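Ubiquitin domain-containing protein DSK2,putative (Plasmodium falciparum, PDB 6JL3) probably acts as a ubiquitin shuttle factor, its ubiquitin-like domain being recognised by receptors of the proteasome. Local coordinates at residues 3-13 with 17-29. Numbering follows the deposited sequence.
Sequences MVINVSFKVTG and FTVAIEPDITVLD
Phe9 and Phe17 are directly paired across the two strands, yet their rings barely overlap: the planes lie 15° apart while the centroids are 5.1 Å from one another. What covers one face of the Phe17 ring is Phe9 CB, a CH-pi contact 4.0 Å from the centroid and 24° off the normal. Phe17 CG sits between its own backbone N and carbonyl carbon, which brings the ring toward strand 5-11; Val11 CG2 also reaches its CE1. Val19 CG2 approaches the Phe9 ring at its edge. Further along this face, Val7 CG2 packs on Ile21 CD1 at 3.7 Å, and Ile5 CD1 rests against Pro23 CB.

These pairs belong to the first beta hairpin of the ubiquitin fold, whose antiparallel segments 5-11 and 17-21 have N-to-C directions 151° apart. Reciprocal backbone bonds join Ile5 to Ile21, Val7 to Val19 and Phe9 to Phe17. The last pair is uneven: Phe9 N lies 2.8 Å from Phe17 O. The return bond, Phe17 N to Phe9 O, is longer at 3.3 Å. The other face is more polar: Ser8 OG and Thr18 OG1 share a hydrogen bond of 2.7 Å, and Ala20 CB touches both Asn6 OD1 and Val4 CG2.

Beyond the hairpin, Leu30, Ile33 and Cys34 of helix 27-35 cover Phe9, Val19 and Ile21, while the His37 ring lies nearly parallel to that of Phe17. A type I turn from Glu22 to Ile25 leads toward this helix, whose start carries a capping box: Asp29 N donates to Thr26 OG1 and Thr26 N to Asp29 OD2, both at 3.0 Å.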
loop_
_atom_site.group_PDB
_atom_site.type_symbol
_atom_site.label_atom_id
_atom_site.label_comp_id
_atom_site.label_asym_id
_atom_site.label_seq_id
_atom_site.Cartn_x
_atom_site.Cartn_y
_atom_site.Cartn_z
ATOM N N MET A 3 3.081 -9.293 -14.948
ATOM C CA MET A 3 3.636 -7.949 -15.055
ATOM C C MET A 3 3.395 -7.164 -13.777
ATOM O O MET A 3 2.336 -7.263 -13.149
ATOM C CB MET A 3 3.024 -7.203 -16.239
ATOM C CG MET A 3 3.479 -7.721 -17.591
ATOM S SD MET A 3 4.748 -6.704 -18.367
ATOM C CE MET A 3 3.801 -5.245 -18.794
ATOM N N VAL A 4 4.386 -6.367 -13.401
ATOM C CA VAL A 4 4.328 -5.624 -12.153
ATOM C C VAL A 4 4.409 -4.128 -12.435
ATOM O O VAL A 4 4.891 -3.681 -13.479
ATOM C CB VAL A 4 5.418 -6.064 -11.151
ATOM C CG1 VAL A 4 5.123 -7.463 -10.622
ATOM C CG2 VAL A 4 6.802 -6.012 -11.797
ATOM N N ILE A 5 3.890 -3.360 -11.477
ATOM C CA ILE A 5 3.975 -1.910 -11.449
ATOM C C ILE A 5 4.684 -1.520 -10.154
ATOM O O ILE A 5 4.675 -2.258 -9.169
ATOM C CB ILE A 5 2.580 -1.243 -11.534
ATOM C CG1 ILE A 5 1.729 -1.584 -10.305
ATOM C CG2 ILE A 5 1.866 -1.647 -12.827
ATOM C CD1 ILE A 5 0.513 -0.668 -10.126
ATOM N N ASN A 6 5.284 -0.336 -10.155
ATOM C CA ASN A 6 5.913 0.182 -8.950
ATOM C C ASN A 6 4.937 1.063 -8.184
ATOM O O ASN A 6 4.238 1.896 -8.766
ATOM C CB ASN A 6 7.156 1.006 -9.298
ATOM C CG ASN A 6 8.299 0.151 -9.787
ATOM O OD1 ASN A 6 8.641 -0.863 -9.176
ATOM N ND2 ASN A 6 8.895 0.551 -10.902
ATOM N N VAL A 7 4.890 0.865 -6.871
ATOM C CA VAL A 7 4.151 1.729 -5.963
ATOM C C VAL A 7 5.093 2.136 -4.840
ATOM O O VAL A 7 5.776 1.287 -4.250
ATOM C CB VAL A 7 2.896 1.038 -5.397
ATOM C CG1 VAL A 7 2.188 1.937 -4.392
ATOM C CG2 VAL A 7 1.962 0.642 -6.536
ATOM N N SER A 8 5.152 3.432 -4.566
ATOM C CA SER A 8 5.984 3.975 -3.509
ATOM C C SER A 8 5.127 4.281 -2.291
ATOM O O SER A 8 3.952 4.630 -2.408
ATOM C CB SER A 8 6.674 5.252 -3.980
ATOM O OG SER A 8 7.580 4.971 -5.026
ATOM N N PHE A 9 5.736 4.153 -1.118
ATOM C CA PHE A 9 5.077 4.437 0.143
ATOM C C PHE A 9 5.847 5.487 0.921
ATOM O O PHE A 9 7.077 5.413 1.044
ATOM C CB PHE A 9 4.964 3.180 0.991
ATOM C CG PHE A 9 3.932 2.253 0.490
ATOM C CD1 PHE A 9 4.245 1.332 -0.488
ATOM C CD2 PHE A 9 2.630 2.335 0.950
ATOM C CE1 PHE A 9 3.288 0.494 -0.978
ATOM C CE2 PHE A 9 1.668 1.493 0.466
ATOM C CZ PHE A 9 1.998 0.573 -0.502
ATOM N N LYS A 10 5.110 6.460 1.443
ATOM C CA LYS A 10 5.593 7.387 2.452
ATOM C C LYS A 10 4.973 6.958 3.771
ATOM O O LYS A 10 3.740 6.914 3.897
ATOM C CB LYS A 10 5.201 8.813 2.094
ATOM C CG LYS A 10 5.959 9.324 0.886
ATOM C CD LYS A 10 5.554 10.732 0.524
ATOM C CE LYS A 10 6.510 11.351 -0.488
ATOM N NZ LYS A 10 6.194 12.795 -0.702
ATOM N N VAL A 11 5.828 6.608 4.730
ATOM C CA VAL A 11 5.417 6.033 6.001
ATOM C C VAL A 11 5.741 7.014 7.116
ATOM O O VAL A 11 6.792 7.669 7.095
ATOM C CB VAL A 11 6.156 4.700 6.244
ATOM C CG1 VAL A 11 5.600 3.992 7.465
ATOM C CG2 VAL A 11 6.099 3.814 5.007
ATOM N N THR A 12 4.849 7.086 8.111
ATOM C CA THR A 12 5.082 7.934 9.270
ATOM C C THR A 12 6.489 7.710 9.811
ATOM O O THR A 12 6.997 6.582 9.841
ATOM C CB THR A 12 4.074 7.606 10.376
ATOM O OG1 THR A 12 2.749 7.639 9.853
ATOM C CG2 THR A 12 4.159 8.617 11.511
ATOM N N GLY A 13 7.120 8.795 10.245
ATOM C CA GLY A 13 8.479 8.732 10.730
ATOM C C GLY A 13 9.535 8.931 9.675
ATOM O O GLY A 13 10.686 8.535 9.893
ATOM N N PHE A 17 9.748 3.553 0.936
ATOM C CA PHE A 17 10.173 2.391 0.165
ATOM C C PHE A 17 9.276 2.263 -1.057
ATOM O O PHE A 17 8.162 2.791 -1.087
ATOM C CB PHE A 17 10.174 1.085 0.988
ATOM C CG PHE A 17 8.808 0.625 1.404
ATOM C CD1 PHE A 17 8.214 1.133 2.549
ATOM C CD2 PHE A 17 8.107 -0.308 0.654
ATOM C CE1 PHE A 17 6.957 0.724 2.936
ATOM C CE2 PHE A 17 6.848 -0.719 1.041
ATOM C CZ PHE A 17 6.268 -0.202 2.180
ATOM N N THR A 18 9.778 1.549 -2.064
ATOM C CA THR A 18 9.036 1.267 -3.287
ATOM C C THR A 18 9.024 -0.238 -3.503
ATOM O O THR A 18 10.032 -0.908 -3.264
ATOM C CB THR A 18 9.686 1.960 -4.501
ATOM O OG1 THR A 18 9.692 3.380 -4.290
ATOM C CG2 THR A 18 8.952 1.637 -5.797
ATOM N N VAL A 19 7.874 -0.764 -3.933
ATOM C CA VAL A 19 7.727 -2.177 -4.254
ATOM C C VAL A 19 7.163 -2.334 -5.660
ATOM O O VAL A 19 6.485 -1.453 -6.188
ATOM C CB VAL A 19 6.847 -2.937 -3.237
ATOM C CG1 VAL A 19 7.618 -3.183 -1.958
ATOM C CG2 VAL A 19 5.552 -2.178 -2.960
ATOM N N ALA A 20 7.450 -3.483 -6.257
ATOM C CA ALA A 20 6.900 -3.870 -7.550
ATOM C C ALA A 20 5.849 -4.941 -7.295
ATOM O O ALA A 20 6.168 -6.012 -6.770
ATOM C CB ALA A 20 8.002 -4.403 -8.466
ATOM N N ILE A 21 4.605 -4.642 -7.656
ATOM C CA ILE A 21 3.465 -5.468 -7.301
ATOM C C ILE A 21 2.615 -5.736 -8.539
ATOM O O ILE A 21 2.614 -4.962 -9.501
ATOM C CB ILE A 21 2.614 -4.792 -6.205
ATOM C CG1 ILE A 21 2.073 -3.440 -6.688
ATOM C CG2 ILE A 21 3.434 -4.598 -4.943
ATOM C CD1 ILE A 21 1.045 -2.829 -5.758
ATOM N N GLU A 22 1.878 -6.836 -8.501
ATOM C CA GLU A 22 0.843 -7.058 -9.503
ATOM C C GLU A 22 -0.313 -6.106 -9.224
ATOM O O GLU A 22 -0.749 -5.998 -8.077
ATOM C CB GLU A 22 0.348 -8.487 -9.439
ATOM C CG GLU A 22 1.283 -9.452 -10.098
ATOM C CD GLU A 22 2.159 -10.180 -9.107
ATOM O OE1 GLU A 22 3.042 -10.932 -9.562
ATOM O OE2 GLU A 22 1.971 -10.011 -7.880
ATOM N N PRO A 23 -0.837 -5.407 -10.241
ATOM C CA PRO A 23 -1.840 -4.364 -9.966
ATOM C C PRO A 23 -3.167 -4.880 -9.439
ATOM O O PRO A 23 -3.956 -4.067 -8.939
ATOM C CB PRO A 23 -2.009 -3.655 -11.320
ATOM C CG PRO A 23 -1.465 -4.595 -12.331
ATOM C CD PRO A 23 -0.389 -5.395 -11.645
ATOM N N ASP A 24 -3.438 -6.183 -9.514
ATOM C CA ASP A 24 -4.725 -6.720 -9.086
ATOM C C ASP A 24 -4.675 -7.438 -7.738
ATOM O O ASP A 24 -5.661 -8.074 -7.357
ATOM C CB ASP A 24 -5.329 -7.625 -10.163
ATOM C CG ASP A 24 -4.394 -8.734 -10.605
ATOM O OD1 ASP A 24 -3.206 -8.734 -10.217
ATOM O OD2 ASP A 24 -4.864 -9.612 -11.360
ATOM N N ILE A 25 -3.567 -7.345 -6.999
ATOM C CA ILE A 25 -3.567 -7.885 -5.642
ATOM C C ILE A 25 -4.580 -7.105 -4.797
ATOM O O ILE A 25 -5.021 -6.009 -5.158
ATOM C CB ILE A 25 -2.169 -7.868 -5.001
ATOM C CG1 ILE A 25 -1.683 -6.432 -4.797
ATOM C CG2 ILE A 25 -1.183 -8.692 -5.838
ATOM C CD1 ILE A 25 -0.396 -6.346 -3.983
ATOM N N THR A 26 -4.946 -7.677 -3.655
ATOM C CA THR A 26 -5.872 -6.975 -2.778
ATOM C C THR A 26 -5.117 -6.004 -1.869
ATOM O O THR A 26 -3.891 -6.075 -1.705
ATOM C CB THR A 26 -6.642 -7.950 -1.894
ATOM O OG1 THR A 26 -5.705 -8.617 -1.032
ATOM C CG2 THR A 26 -7.418 -8.943 -2.738
ATOM N N VAL A 27 -5.882 -5.109 -1.237
ATOM C CA VAL A 27 -5.323 -4.216 -0.223
ATOM C C VAL A 27 -4.667 -5.009 0.903
ATOM O O VAL A 27 -3.582 -4.654 1.382
ATOM C CB VAL A 27 -6.427 -3.276 0.292
ATOM C CG1 VAL A 27 -5.957 -2.473 1.491
ATOM C CG2 VAL A 27 -6.888 -2.369 -0.840
ATOM N N LEU A 28 -5.305 -6.094 1.343
ATOM C CA LEU A 28 -4.703 -6.931 2.378
ATOM C C LEU A 28 -3.377 -7.527 1.904
ATOM O O LEU A 28 -2.394 -7.546 2.658
ATOM C CB LEU A 28 -5.678 -8.025 2.812
ATOM C CG LEU A 28 -5.173 -8.909 3.957
ATOM C CD1 LEU A 28 -4.846 -8.096 5.206
ATOM C CD2 LEU A 28 -6.183 -10.017 4.284
ATOM N N ASP A 29 -3.326 -8.013 0.658
ATOM C CA ASP A 29 -2.062 -8.482 0.092
ATOM C C ASP A 29 -0.999 -7.391 0.180
ATOM O O ASP A 29 0.168 -7.662 0.494
ATOM C CB ASP A 29 -2.226 -8.849 -1.391
ATOM C CG ASP A 29 -3.001 -10.136 -1.640
ATOM O OD1 ASP A 29 -2.988 -11.050 -0.800
ATOM O OD2 ASP A 29 -3.614 -10.237 -2.732
#